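Local coordinates for nudix hydrolase domain-containing protein (Thermotoga maritima, PDB 3E57) that is of unknown function but probably hydrolyses nucleoside diphosphates linked to another group, as Nudix hydrolases do, at residues 16-22 with 51-57; 44-49 with 114-120; 64-70 with 152-158; 103-108 with 125-131. All coordinates share one frame; numbering follows the deposited sequence.

Contact 1 of 4, residues 16-22 with 51-57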
# COMPACT_ATOMS: atom_id res chain seq x y z
N GLU B 16 4.10 24.26 -19.84
CA GLU B 16 3.19 23.17 -19.37
C GLU B 16 2.77 23.39 -17.90
O GLU B 16 3.51 23.03 -16.98
CB GLU B 16 3.88 21.81 -19.54
CG GLU B 16 3.02 20.60 -19.16
CD GLU B 16 3.76 19.27 -19.28
OE1 GLU B 16 4.98 19.29 -19.58
OE2 GLU B 16 3.13 18.22 -19.06
N ARG B 17 1.60 23.98 -17.70
CA ARG B 17 1.00 24.08 -16.37
C ARG B 17 0.12 22.85 -16.14
O ARG B 17 -0.71 22.52 -16.99
CB ARG B 17 0.16 25.34 -16.22
CG ARG B 17 0.97 26.64 -16.28
CD ARG B 17 0.71 27.52 -15.06
NE ARG B 17 -0.69 27.93 -14.96
CZ ARG B 17 -1.27 28.38 -13.84
NH1 ARG B 17 -0.57 28.51 -12.72
NH2 ARG B 17 -2.55 28.71 -13.86
N ILE B 18 0.29 22.19 -15.00
CA ILE B 18 -0.33 20.88 -14.76
C ILE B 18 -1.15 20.80 -13.48
O ILE B 18 -0.94 21.58 -12.55
CB ILE B 18 0.71 19.73 -14.83
CG1 ILE B 18 1.94 19.99 -13.94
CG2 ILE B 18 1.16 19.51 -16.26
CD1 ILE B 18 1.73 19.74 -12.48
N LEU B 19 -2.09 19.85 -13.44
CA LEU B 19 -3.03 19.71 -12.33
C LEU B 19 -2.34 19.20 -11.07
O LEU B 19 -1.63 18.18 -11.08
CB LEU B 19 -4.19 18.77 -12.70
CG LEU B 19 -5.32 18.55 -11.67
CD1 LEU B 19 -6.06 19.85 -11.38
CD2 LEU B 19 -6.28 17.48 -12.16
N VAL B 20 -2.58 19.92 -9.97
CA VAL B 20 -2.03 19.57 -8.67
C VAL B 20 -3.09 19.75 -7.59
O VAL B 20 -4.11 20.39 -7.82
CB VAL B 20 -0.79 20.43 -8.33
CG1 VAL B 20 0.32 20.16 -9.32
CG2 VAL B 20 -1.14 21.94 -8.32
N VAL B 21 -2.86 19.15 -6.43
CA VAL B 21 -3.61 19.45 -5.21
C VAL B 21 -2.62 19.67 -4.08
O VAL B 21 -1.50 19.18 -4.13
CB VAL B 21 -4.59 18.33 -4.82
CG1 VAL B 21 -5.68 18.18 -5.85
CG2 VAL B 21 -3.85 17.01 -4.61
N LYS B 22 -3.02 20.45 -3.07
CA LYS B 22 -2.21 20.61 -1.87
C LYS B 22 -2.24 19.29 -1.12
O LYS B 22 -3.29 18.66 -1.01
CB LYS B 22 -2.74 21.74 -0.98
CG LYS B 22 -2.61 23.14 -1.58
CD LYS B 22 -2.71 24.26 -0.52
CE LYS B 22 -4.06 24.28 0.21
NZ LYS B 22 -4.24 25.54 1.04
N TYR B 51 -10.56 21.18 -4.89
CA TYR B 51 -9.20 21.46 -4.43
C TYR B 51 -8.14 21.57 -5.53
O TYR B 51 -7.04 22.05 -5.29
CB TYR B 51 -8.77 20.40 -3.43
CG TYR B 51 -9.61 20.37 -2.19
CD1 TYR B 51 -9.49 21.35 -1.21
CD2 TYR B 51 -10.53 19.34 -1.97
CE1 TYR B 51 -10.26 21.31 -0.06
CE2 TYR B 51 -11.30 19.30 -0.83
CZ TYR B 51 -11.16 20.29 0.12
OH TYR B 51 -11.94 20.25 1.25
N GLY B 52 -8.47 21.11 -6.74
CA GLY B 52 -7.51 21.09 -7.83
C GLY B 52 -7.19 22.48 -8.36
O GLY B 52 -8.06 23.36 -8.37
N PHE B 53 -5.94 22.67 -8.76
CA PHE B 53 -5.50 23.88 -9.45
C PHE B 53 -4.29 23.54 -10.31
O PHE B 53 -3.73 22.45 -10.19
CB PHE B 53 -5.21 25.02 -8.46
CG PHE B 53 -4.09 24.73 -7.49
CD1 PHE B 53 -2.84 25.33 -7.64
CD2 PHE B 53 -4.29 23.89 -6.40
CE1 PHE B 53 -1.81 25.07 -6.75
CE2 PHE B 53 -3.27 23.63 -5.50
CZ PHE B 53 -2.03 24.22 -5.67
N PHE B 54 -3.89 24.46 -11.18
CA PHE B 54 -2.77 24.21 -12.10
C PHE B 54 -1.54 25.03 -11.75
O PHE B 54 -1.65 26.16 -11.29
CB PHE B 54 -3.20 24.44 -13.54
CG PHE B 54 -4.29 23.52 -14.00
CD1 PHE B 54 -3.99 22.30 -14.59
CD2 PHE B 54 -5.62 23.87 -13.81
CE1 PHE B 54 -5.01 21.44 -15.00
CE2 PHE B 54 -6.64 23.02 -14.22
CZ PHE B 54 -6.33 21.80 -14.82
N ARG B 55 -0.37 24.43 -11.98
CA ARG B 55 0.93 25.04 -11.68
C ARG B 55 1.99 24.52 -12.64
O ARG B 55 1.88 23.41 -13.16
CB ARG B 55 1.36 24.74 -10.24
CG ARG B 55 0.62 25.53 -9.16
CD ARG B 55 0.91 27.03 -9.22
NE ARG B 55 0.26 27.77 -8.13
CZ ARG B 55 -0.91 28.41 -8.22
NH1 ARG B 55 -1.61 28.43 -9.35
NH2 ARG B 55 -1.39 29.05 -7.15
N GLU B 56 3.03 25.33 -12.85
CA GLU B 56 4.17 24.95 -13.69
C GLU B 56 4.77 23.63 -13.22
O GLU B 56 5.00 23.44 -12.03
CB GLU B 56 5.23 26.05 -13.65
CG GLU B 56 6.55 25.73 -14.36
CD GLU B 56 6.39 25.50 -15.86
OE1 GLU B 56 5.44 26.07 -16.46
OE2 GLU B 56 7.23 24.77 -16.43
N ARG B 57 5.04 22.73 -14.17
CA ARG B 57 5.53 21.38 -13.88
C ARG B 57 6.88 21.38 -13.17
O ARG B 57 7.06 20.71 -12.16
CB ARG B 57 5.62 20.55 -15.17
CG ARG B 57 6.10 19.11 -14.97
CD ARG B 57 5.88 18.28 -16.23
NE ARG B 57 6.55 16.98 -16.17
CZ ARG B 57 6.47 16.04 -17.12
NH1 ARG B 57 5.74 16.23 -18.22
NH2 ARG B 57 7.11 14.88 -16.96
O HOH W 1 -5.64 21.92 -3.27
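I18 and R55 form an antiparallel hydrogen-bonded pair, and V20 pairs with F53 in the same way. I18 N gives a nearly straight bond to R55 O at 2.7 Å, and R55 N answers to I18 O. V20 N reaches F53 O at 2.8 Å, almost in line with the carbonyl, and F53 N bonds back to V20 O. L19-F54 is the non-hydrogen-bonded pair between them, and R17-E56 is another beyond I18-R55. R57 N extends the ladder to E16 O. Past the other end, a water links K22 N to Y51 O.

Two CH-pi contacts add apolar packing. F53 CG stands between its backbone N and carbonyl carbon (chi1 62°), which swings the ring over V20. V20 CG2 lies 3.6 Å from the centroid of the F53 ring, over its face. On the face that carries L19 and F54, L19 CD1 sits 4.2 Å from the centroid of the F54 ring.

The charged contacts are weaker. R57 NH1 faces both carboxylate oxygens of E16 in a weak salt bridge, 3.4 Å from E16 OE2. R17 NH1 and R55 NH1 are 3.5 Å apart despite like charge. R17 NH2 has a salt bridge to E109, and R55 NH1 bonds to F54 O.

Strand 17-22 also pairs with strand 66-77, so this is an antiparallel edge-strand pairing, with 53-56 added to the mixed sheet of the Nudix fold.

Contact 2 of 4, residues 44-49 with 114-120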
# COMPACT_ATOMS: atom_id res chain seq x y z
N PHE B 44 -13.83 11.46 -5.87
CA PHE B 44 -12.54 11.94 -6.36
C PHE B 44 -12.66 13.13 -7.32
O PHE B 44 -11.93 14.11 -7.18
CB PHE B 44 -11.78 10.80 -7.06
CG PHE B 44 -10.44 11.22 -7.58
CD1 PHE B 44 -9.47 11.67 -6.70
CD2 PHE B 44 -10.17 11.17 -8.93
CE1 PHE B 44 -8.24 12.08 -7.17
CE2 PHE B 44 -8.93 11.59 -9.41
CZ PHE B 44 -7.97 12.03 -8.52
N LEU B 45 -13.56 13.04 -8.29
CA LEU B 45 -13.74 14.13 -9.26
C LEU B 45 -14.21 15.41 -8.58
O LEU B 45 -13.76 16.50 -8.92
CB LEU B 45 -14.72 13.72 -10.36
CG LEU B 45 -14.28 12.66 -11.36
CD1 LEU B 45 -15.41 12.41 -12.34
CD2 LEU B 45 -12.98 13.06 -12.08
N ASN B 46 -15.13 15.25 -7.62
CA ASN B 46 -15.57 16.36 -6.77
C ASN B 46 -14.40 16.95 -6.00
O ASN B 46 -14.26 18.17 -5.91
CB ASN B 46 -16.64 15.88 -5.78
CG ASN B 46 -17.99 15.65 -6.45
OD1 ASN B 46 -18.24 16.13 -7.57
ND2 ASN B 46 -18.87 14.91 -5.77
N PHE B 47 -13.55 16.08 -5.46
CA PHE B 47 -12.33 16.51 -4.77
C PHE B 47 -11.44 17.36 -5.68
O PHE B 47 -10.90 18.38 -5.25
CB PHE B 47 -11.56 15.29 -4.24
CG PHE B 47 -10.15 15.58 -3.86
CD1 PHE B 47 -9.85 16.12 -2.62
CD2 PHE B 47 -9.10 15.28 -4.72
CE1 PHE B 47 -8.53 16.39 -2.25
CE2 PHE B 47 -7.79 15.55 -4.36
CZ PHE B 47 -7.51 16.10 -3.12
N LEU B 48 -11.30 16.95 -6.94
CA LEU B 48 -10.52 17.71 -7.91
C LEU B 48 -11.13 19.08 -8.19
O LEU B 48 -10.43 20.07 -8.23
CB LEU B 48 -10.38 16.94 -9.23
CG LEU B 48 -9.56 15.66 -9.23
CD1 LEU B 48 -9.50 15.09 -10.65
CD2 LEU B 48 -8.16 15.94 -8.66
N ASP B 49 -12.44 19.12 -8.39
CA ASP B 49 -13.11 20.40 -8.65
C ASP B 49 -13.01 21.34 -7.46
O ASP B 49 -12.89 22.55 -7.65
CB ASP B 49 -14.57 20.18 -9.04
CG ASP B 49 -14.75 19.95 -10.53
OD1 ASP B 49 -13.87 20.38 -11.33
OD2 ASP B 49 -15.78 19.34 -10.91
N THR B 114 -12.14 23.19 -16.26
CA THR B 114 -12.14 22.91 -14.82
C THR B 114 -11.27 21.68 -14.57
O THR B 114 -11.04 20.90 -15.48
CB THR B 114 -13.56 22.60 -14.30
OG1 THR B 114 -14.08 21.45 -14.99
CG2 THR B 114 -14.50 23.80 -14.51
N PRO B 115 -10.78 21.51 -13.32
CA PRO B 115 -9.99 20.34 -12.92
C PRO B 115 -10.59 18.99 -13.34
O PRO B 115 -9.87 18.11 -13.80
CB PRO B 115 -9.97 20.45 -11.39
CG PRO B 115 -10.05 21.88 -11.12
CD PRO B 115 -10.92 22.47 -12.20
N ARG B 116 -11.90 18.84 -13.16
CA ARG B 116 -12.60 17.62 -13.52
C ARG B 116 -12.60 17.39 -15.02
O ARG B 116 -12.29 16.30 -15.50
CB ARG B 116 -14.03 17.68 -13.01
CG ARG B 116 -14.92 16.54 -13.43
CD ARG B 116 -16.36 16.96 -13.40
NE ARG B 116 -17.23 15.82 -13.17
CZ ARG B 116 -17.59 15.37 -11.97
NH1 ARG B 116 -17.22 15.99 -10.85
NH2 ARG B 116 -18.38 14.32 -11.90
N GLU B 117 -12.94 18.44 -15.77
CA GLU B 117 -12.96 18.38 -17.22
C GLU B 117 -11.56 18.14 -17.78
O GLU B 117 -11.39 17.35 -18.71
CB GLU B 117 -13.54 19.68 -17.80
CG GLU B 117 -13.70 19.69 -19.31
CD GLU B 117 -13.99 21.08 -19.84
OE1 GLU B 117 -14.37 21.96 -19.04
OE2 GLU B 117 -13.82 21.31 -21.07
N ALA B 118 -10.56 18.83 -17.23
CA ALA B 118 -9.17 18.68 -17.67
C ALA B 118 -8.68 17.27 -17.37
O ALA B 118 -7.99 16.67 -18.19
CB ALA B 118 -8.26 19.71 -16.99
N PHE B 119 -9.05 16.76 -16.20
CA PHE B 119 -8.68 15.40 -15.79
C PHE B 119 -9.20 14.38 -16.79
O PHE B 119 -8.44 13.57 -17.31
CB PHE B 119 -9.21 15.08 -14.39
CG PHE B 119 -8.87 13.68 -13.92
CD1 PHE B 119 -7.71 13.44 -13.21
CD2 PHE B 119 -9.70 12.61 -14.23
CE1 PHE B 119 -7.38 12.15 -12.79
CE2 PHE B 119 -9.39 11.32 -13.82
CZ PHE B 119 -8.22 11.09 -13.09
N LEU B 120 -10.50 14.44 -17.06
CA LEU B 120 -11.14 13.46 -17.92
C LEU B 120 -10.58 13.46 -19.35
O LEU B 120 -10.30 12.40 -19.90
CB LEU B 120 -12.66 13.64 -17.91
CG LEU B 120 -13.31 13.31 -16.55
CD1 LEU B 120 -14.80 13.62 -16.55
CD2 LEU B 120 -13.07 11.86 -16.16
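L45 lies against R116, and L48 against P115 and F119, where helix 41-51 packs on the start of helix 115-130. This is helix-on-helix packing. Helix 115-130 ends in the sequence expected of a Nudix box helix. The two short axes come within 8.6 Å, at 122° between their N-to-C directions.

Polar contacts gather at the first turn of the second helix. R116 N donates to D49 OD1 at 3.1 Å, coming from above the carboxylate plane. D49 thus takes up a backbone N-H at the helix start, beside the N-cap residue T114. T114 OG1 accepts a weak capping bond from E117 N. The R116 side chain runs out extended over D49. Its NH1 makes a long salt bridge to D49 OD2 at 3.6 Å, and its stronger partner is E42, through NH2.

The same guanidinium also packs on carbon. L45 CB sits over one face, 3.4 Å from R116 NH1, and L45 CD1 is close to NH2. Replacing R116 by alanine removes this flat group and is likely to leave E42 and D49 OD2 without this partner and L45 less covered.

Apolar contacts fill the inner side. L48 CD1 meets F119 CD1 at 3.5 Å. L48 CB lies 4.1 Å from P115 CB. F44 turns its edge toward the face of F119 in an offset edge-to-face pair, with planes at 77° and F44 CE2 3.8 Å from F119 CE1.

Contact 3 of 4, residues 64-70 with 152-158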
# COMPACT_ATOMS: atom_id res chain seq x y z
N GLU B 64 6.95 19.05 -2.02
CA GLU B 64 6.09 18.07 -1.35
C GLU B 64 4.85 18.72 -0.71
O GLU B 64 4.01 18.01 -0.14
CB GLU B 64 6.88 17.28 -0.30
CG GLU B 64 7.83 16.25 -0.89
CD GLU B 64 8.53 15.39 0.16
OE1 GLU B 64 8.06 15.34 1.31
OE2 GLU B 64 9.55 14.76 -0.19
N THR B 65 4.74 20.04 -0.79
CA THR B 65 3.52 20.75 -0.37
C THR B 65 2.34 20.43 -1.29
O THR B 65 1.18 20.63 -0.90
CB THR B 65 3.71 22.28 -0.40
OG1 THR B 65 4.93 22.63 0.28
CG2 THR B 65 2.54 22.98 0.27
N THR B 66 2.63 19.98 -2.50
CA THR B 66 1.60 19.60 -3.46
C THR B 66 1.86 18.22 -4.06
O THR B 66 2.99 17.71 -4.04
CB THR B 66 1.49 20.63 -4.61
OG1 THR B 66 2.77 20.80 -5.22
CG2 THR B 66 0.99 21.98 -4.09
N LYS B 67 0.79 17.63 -4.58
CA LYS B 67 0.89 16.38 -5.32
C LYS B 67 0.31 16.57 -6.72
O LYS B 67 -0.77 17.13 -6.89
CB LYS B 67 0.20 15.25 -4.54
CG LYS B 67 1.03 14.81 -3.35
CD LYS B 67 0.45 13.64 -2.57
CE LYS B 67 1.54 12.90 -1.76
NZ LYS B 67 2.18 11.75 -2.54
N GLN B 68 1.08 16.13 -7.71
CA GLN B 68 0.68 16.17 -9.10
C GLN B 68 -0.28 15.02 -9.37
O GLN B 68 0.04 13.87 -9.09
CB GLN B 68 1.91 16.03 -9.99
CG GLN B 68 2.94 17.16 -9.78
CD GLN B 68 4.33 16.78 -10.20
OE1 GLN B 68 4.55 16.32 -11.32
NE2 GLN B 68 5.29 16.97 -9.30
N VAL B 69 -1.46 15.33 -9.90
CA VAL B 69 -2.46 14.30 -10.19
C VAL B 69 -2.13 13.60 -11.51
O VAL B 69 -2.10 14.22 -12.58
CB VAL B 69 -3.86 14.90 -10.25
CG1 VAL B 69 -4.87 13.84 -10.69
CG2 VAL B 69 -4.22 15.49 -8.90
N ILE B 70 -1.87 12.29 -11.40
CA ILE B 70 -1.42 11.47 -12.52
C ILE B 70 -2.48 10.40 -12.82
O ILE B 70 -2.58 9.41 -12.08
CB ILE B 70 -0.07 10.76 -12.18
CG1 ILE B 70 0.98 11.78 -11.71
CG2 ILE B 70 0.45 10.00 -13.39
CD1 ILE B 70 1.34 12.82 -12.75
N SER B 152 7.71 9.65 -6.39
CA SER B 152 6.51 9.12 -5.74
C SER B 152 5.88 10.09 -4.76
O SER B 152 4.66 10.27 -4.76
CB SER B 152 6.84 7.82 -5.00
OG SER B 152 7.13 6.82 -5.95
N ARG B 153 6.71 10.73 -3.94
CA ARG B 153 6.20 11.62 -2.89
C ARG B 153 5.48 12.87 -3.40
O ARG B 153 4.70 13.49 -2.66
CB ARG B 153 7.32 12.01 -1.92
CG ARG B 153 7.81 10.84 -1.09
CD ARG B 153 8.75 11.25 0.03
NE ARG B 153 10.07 11.70 -0.42
CZ ARG B 153 11.14 10.93 -0.58
NH1 ARG B 153 11.09 9.61 -0.40
NH2 ARG B 153 12.29 11.48 -0.96
N VAL B 154 5.73 13.25 -4.66
CA VAL B 154 5.07 14.41 -5.26
C VAL B 154 4.00 14.02 -6.28
O VAL B 154 3.44 14.89 -6.94
CB VAL B 154 6.10 15.39 -5.90
CG1 VAL B 154 7.16 15.79 -4.88
CG2 VAL B 154 6.75 14.80 -7.14
N HIS B 155 3.69 12.72 -6.40
CA HIS B 155 2.70 12.23 -7.36
C HIS B 155 1.54 11.54 -6.65
O HIS B 155 1.76 10.74 -5.74
CB HIS B 155 3.33 11.23 -8.32
CG HIS B 155 4.10 11.84 -9.45
ND1 HIS B 155 4.34 11.17 -10.63
CD2 HIS B 155 4.67 13.06 -9.58
CE1 HIS B 155 5.05 11.95 -11.43
NE2 HIS B 155 5.25 13.10 -10.82
N LEU B 156 0.32 11.83 -7.08
CA LEU B 156 -0.86 11.10 -6.65
C LEU B 156 -1.43 10.38 -7.86
O LEU B 156 -1.85 11.02 -8.82
CB LEU B 156 -1.90 12.08 -6.10
CG LEU B 156 -3.26 11.49 -5.71
CD1 LEU B 156 -3.06 10.49 -4.59
CD2 LEU B 156 -4.23 12.59 -5.31
N GLY B 157 -1.47 9.06 -7.82
CA GLY B 157 -1.97 8.28 -8.94
C GLY B 157 -3.45 8.02 -8.85
O GLY B 157 -3.96 7.71 -7.78
N ALA B 158 -4.14 8.17 -9.98
CA ALA B 158 -5.54 7.80 -10.10
C ALA B 158 -5.54 6.58 -10.99
O ALA B 158 -5.35 6.69 -12.21
CB ALA B 158 -6.36 8.93 -10.73
O HOH W 2 4.04 15.38 -0.99
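K67 packs against L156 and then reaches along the start of the neighbouring strand. Its CB lies 4.1 Å from L156 CB and about as far from V154 O. CG passes R153 O at 4.0 Å. CE comes closer to that oxygen, at 3.3 Å. The last torsion is bent (chi4 -92°), and it turns NZ in among backbone carbonyls. There NZ makes weak hydrogen bonds to R153 O at 3.1 Å and to H155 O at 3.4 Å. Its stronger partner is N145 OD1. The buried ammonium is therefore shared among several oxygens.

The backbones beside it form a parallel ladder, joining strands 66-70 and 155-158 within the mixed sheet of the Nudix fold. Q68 N gives a nearly straight bond to V154 O at 2.8 Å. L156 N bonds to Q68 O, I70 N to L156 O, and A158 N to I70 O. V69 and L156 share one face of the sheet.

Q68, I70 and H155 lie on the other face. I70 CG1 rests over the face of the H155 ring, 4.0 Å from its centroid, in a CH-pi contact. W195 touches both residues. Q68 NE2 packs on V154 CG2, while Q68 OE1 bonds to H106.

At the exposed end, R153 NE forms a salt bridge to E64 OE2 at 3.1 Å. The oxygen is in the guanidinium plane but is met from above its own carboxylate. R153 NH1 also bonds to S147 O. A water donates to both E64 O and R153 O.

Contact 4 of 4, residues 103-108 with 125-131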
# COMPACT_ATOMS: atom_id res chain seq x y z
N ILE B 103 0.02 3.20 -17.78
CA ILE B 103 0.43 4.34 -18.59
C ILE B 103 -0.09 5.60 -17.91
O ILE B 103 -1.30 5.75 -17.71
CB ILE B 103 -0.14 4.23 -20.01
CG1 ILE B 103 0.31 2.93 -20.66
CG2 ILE B 103 0.31 5.42 -20.86
CD1 ILE B 103 -0.55 2.53 -21.82
N GLY B 104 0.82 6.47 -17.51
CA GLY B 104 0.46 7.67 -16.80
C GLY B 104 0.98 8.92 -17.46
O GLY B 104 1.91 8.88 -18.26
N GLY B 105 0.36 10.05 -17.12
CA GLY B 105 0.87 11.34 -17.52
C GLY B 105 0.23 12.44 -16.72
O GLY B 105 -0.70 12.20 -15.97
N HIS B 106 0.71 13.67 -16.90
CA HIS B 106 0.17 14.82 -16.19
C HIS B 106 -1.10 15.32 -16.86
O HIS B 106 -1.32 15.10 -18.05
CB HIS B 106 1.21 15.93 -16.13
CG HIS B 106 2.39 15.59 -15.27
ND1 HIS B 106 3.45 14.84 -15.72
CD2 HIS B 106 2.65 15.88 -13.97
CE1 HIS B 106 4.33 14.69 -14.74
NE2 HIS B 106 3.87 15.32 -13.67
N VAL B 107 -1.96 15.98 -16.08
CA VAL B 107 -3.11 16.67 -16.64
C VAL B 107 -2.68 18.12 -16.89
O VAL B 107 -2.15 18.76 -15.99
CB VAL B 107 -4.33 16.60 -15.70
CG1 VAL B 107 -5.49 17.43 -16.25
CG2 VAL B 107 -4.74 15.14 -15.49
N ARG B 108 -2.90 18.60 -18.11
CA ARG B 108 -2.46 19.94 -18.50
C ARG B 108 -3.61 20.93 -18.40
O ARG B 108 -4.77 20.58 -18.64
CB ARG B 108 -1.94 19.94 -19.94
CG ARG B 108 -0.76 19.02 -20.18
CD ARG B 108 -0.50 18.88 -21.67
NE ARG B 108 0.53 17.90 -21.97
CZ ARG B 108 0.71 17.33 -23.17
NH1 ARG B 108 -0.08 17.62 -24.20
NH2 ARG B 108 1.69 16.44 -23.33
N ARG B 125 -6.23 11.74 -23.40
CA ARG B 125 -5.06 12.21 -24.15
C ARG B 125 -3.79 11.46 -23.76
O ARG B 125 -3.09 10.91 -24.62
CB ARG B 125 -4.86 13.71 -23.92
CG ARG B 125 -3.58 14.28 -24.54
CD ARG B 125 -3.34 15.72 -24.13
NE ARG B 125 -3.31 15.89 -22.69
CZ ARG B 125 -2.31 15.52 -21.89
NH1 ARG B 125 -1.23 14.93 -22.38
NH2 ARG B 125 -2.39 15.74 -20.59
N GLU B 126 -3.50 11.48 -22.46
CA GLU B 126 -2.37 10.77 -21.85
C GLU B 126 -2.18 9.37 -22.43
O GLU B 126 -1.09 9.01 -22.87
CB GLU B 126 -2.63 10.70 -20.33
CG GLU B 126 -1.59 10.02 -19.48
CD GLU B 126 -1.82 8.54 -19.30
OE1 GLU B 126 -2.75 8.14 -18.55
OE2 GLU B 126 -1.05 7.77 -19.92
N VAL B 127 -3.26 8.59 -22.43
CA VAL B 127 -3.24 7.22 -22.96
C VAL B 127 -3.01 7.20 -24.48
O VAL B 127 -2.18 6.45 -24.97
CB VAL B 127 -4.55 6.47 -22.60
CG1 VAL B 127 -4.65 5.13 -23.35
CG2 VAL B 127 -4.63 6.24 -21.09
N ASN B 128 -3.73 8.05 -25.21
CA ASN B 128 -3.64 8.08 -26.68
C ASN B 128 -2.28 8.55 -27.23
O ASN B 128 -1.90 8.16 -28.33
CB ASN B 128 -4.78 8.92 -27.28
CG ASN B 128 -6.13 8.23 -27.17
OD1 ASN B 128 -6.22 7.01 -26.95
ND2 ASN B 128 -7.20 9.00 -27.33
N GLU B 129 -1.55 9.35 -26.46
CA GLU B 129 -0.17 9.71 -26.82
C GLU B 129 0.78 8.52 -26.82
O GLU B 129 1.76 8.50 -27.56
CB GLU B 129 0.40 10.78 -25.87
CG GLU B 129 -0.11 12.19 -26.11
CD GLU B 129 0.38 13.19 -25.06
OE1 GLU B 129 1.07 12.78 -24.10
OE2 GLU B 129 0.06 14.38 -25.19
N GLU B 130 0.50 7.52 -25.97
CA GLU B 130 1.42 6.40 -25.79
C GLU B 130 1.03 5.18 -26.59
O GLU B 130 1.89 4.46 -27.09
CB GLU B 130 1.50 6.01 -24.31
CG GLU B 130 1.77 7.16 -23.36
CD GLU B 130 3.21 7.21 -22.86
OE1 GLU B 130 3.43 6.90 -21.67
OE2 GLU B 130 4.11 7.56 -23.65
N VAL B 131 -0.27 4.92 -26.72
CA VAL B 131 -0.71 3.67 -27.33
C VAL B 131 -1.93 3.87 -28.22
O VAL B 131 -2.74 4.77 -27.98
CB VAL B 131 -1.07 2.63 -26.25
CG1 VAL B 131 0.17 2.27 -25.42
CG2 VAL B 131 -2.19 3.15 -25.36
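R125 reaches from the helix to H106, where its NH2 donates to H106 O at 2.8 Å. The bond lies in the carbonyl plane and close to the guanidinium plane. R125 NH1 also bonds to E129 OE2, one turn along the helix, at 3.1 Å. D111 takes the remaining NE in a salt bridge. The guanidinium is thus gripped at all three nitrogens and held in one rotation. The chain bends at chi3 (55°), which folds this group back toward the loop.

R108 joins the network. Its NH2 makes a weak salt-bridge bond to the same E129 OE2, at 3.2 Å. Its guanidinium lies flat on that of R125, centres 3.7 Å apart and planes at 16°. The shared carboxylate probably offsets the like charges. A leucine in place of R125 could not make these bonds and would probably leave H106 O without this donor, D111 OD1 without its salt bridge and R108 without its stack.

Outward from the network the contact becomes packing. E126 CG presses on the glycine backbone, 3.1 Å from G105 N. The lack of a side chain at G105 lets it come this close. I103 CG2 lies 3.4 Å from E130 CG, as the two side chains slide past each other. I103 CD1 meets V131 CG1 tip to tip at 3.7 Å.

The run R125-E130 reads REVNEE and matches the REUXEE core of the Nudix box. The glycine-rich strand and loop before a helix carrying this core are consistent with the loop-helix-loop Nudix motif, whose glutamates usually bind the catalytic metal in this family.

The four contacts build one Nudix sheet and the helices packed on it. Contacts 1 and 3 have centres about 10 Å apart and lie on adjacent strands of the same sheet, 17-22 and 66-77, with V21 O 2.8 Å from K67 N. Contact 2 sits about 11 Å from contact 1, centre to centre. It meets contact 3 where F119 CE1 lies 3.7 Å from V69 CG1. Contacts 2 and 4 use the two ends of one helix, and their centres are about 16 Å apart. Contact 4 holds the probable catalytic motif. Its loop is tied to contact 1 by L19 N and V107 O, and to contact 3 by Q68 OE1 and H106 NE2, 2.6 Å apart.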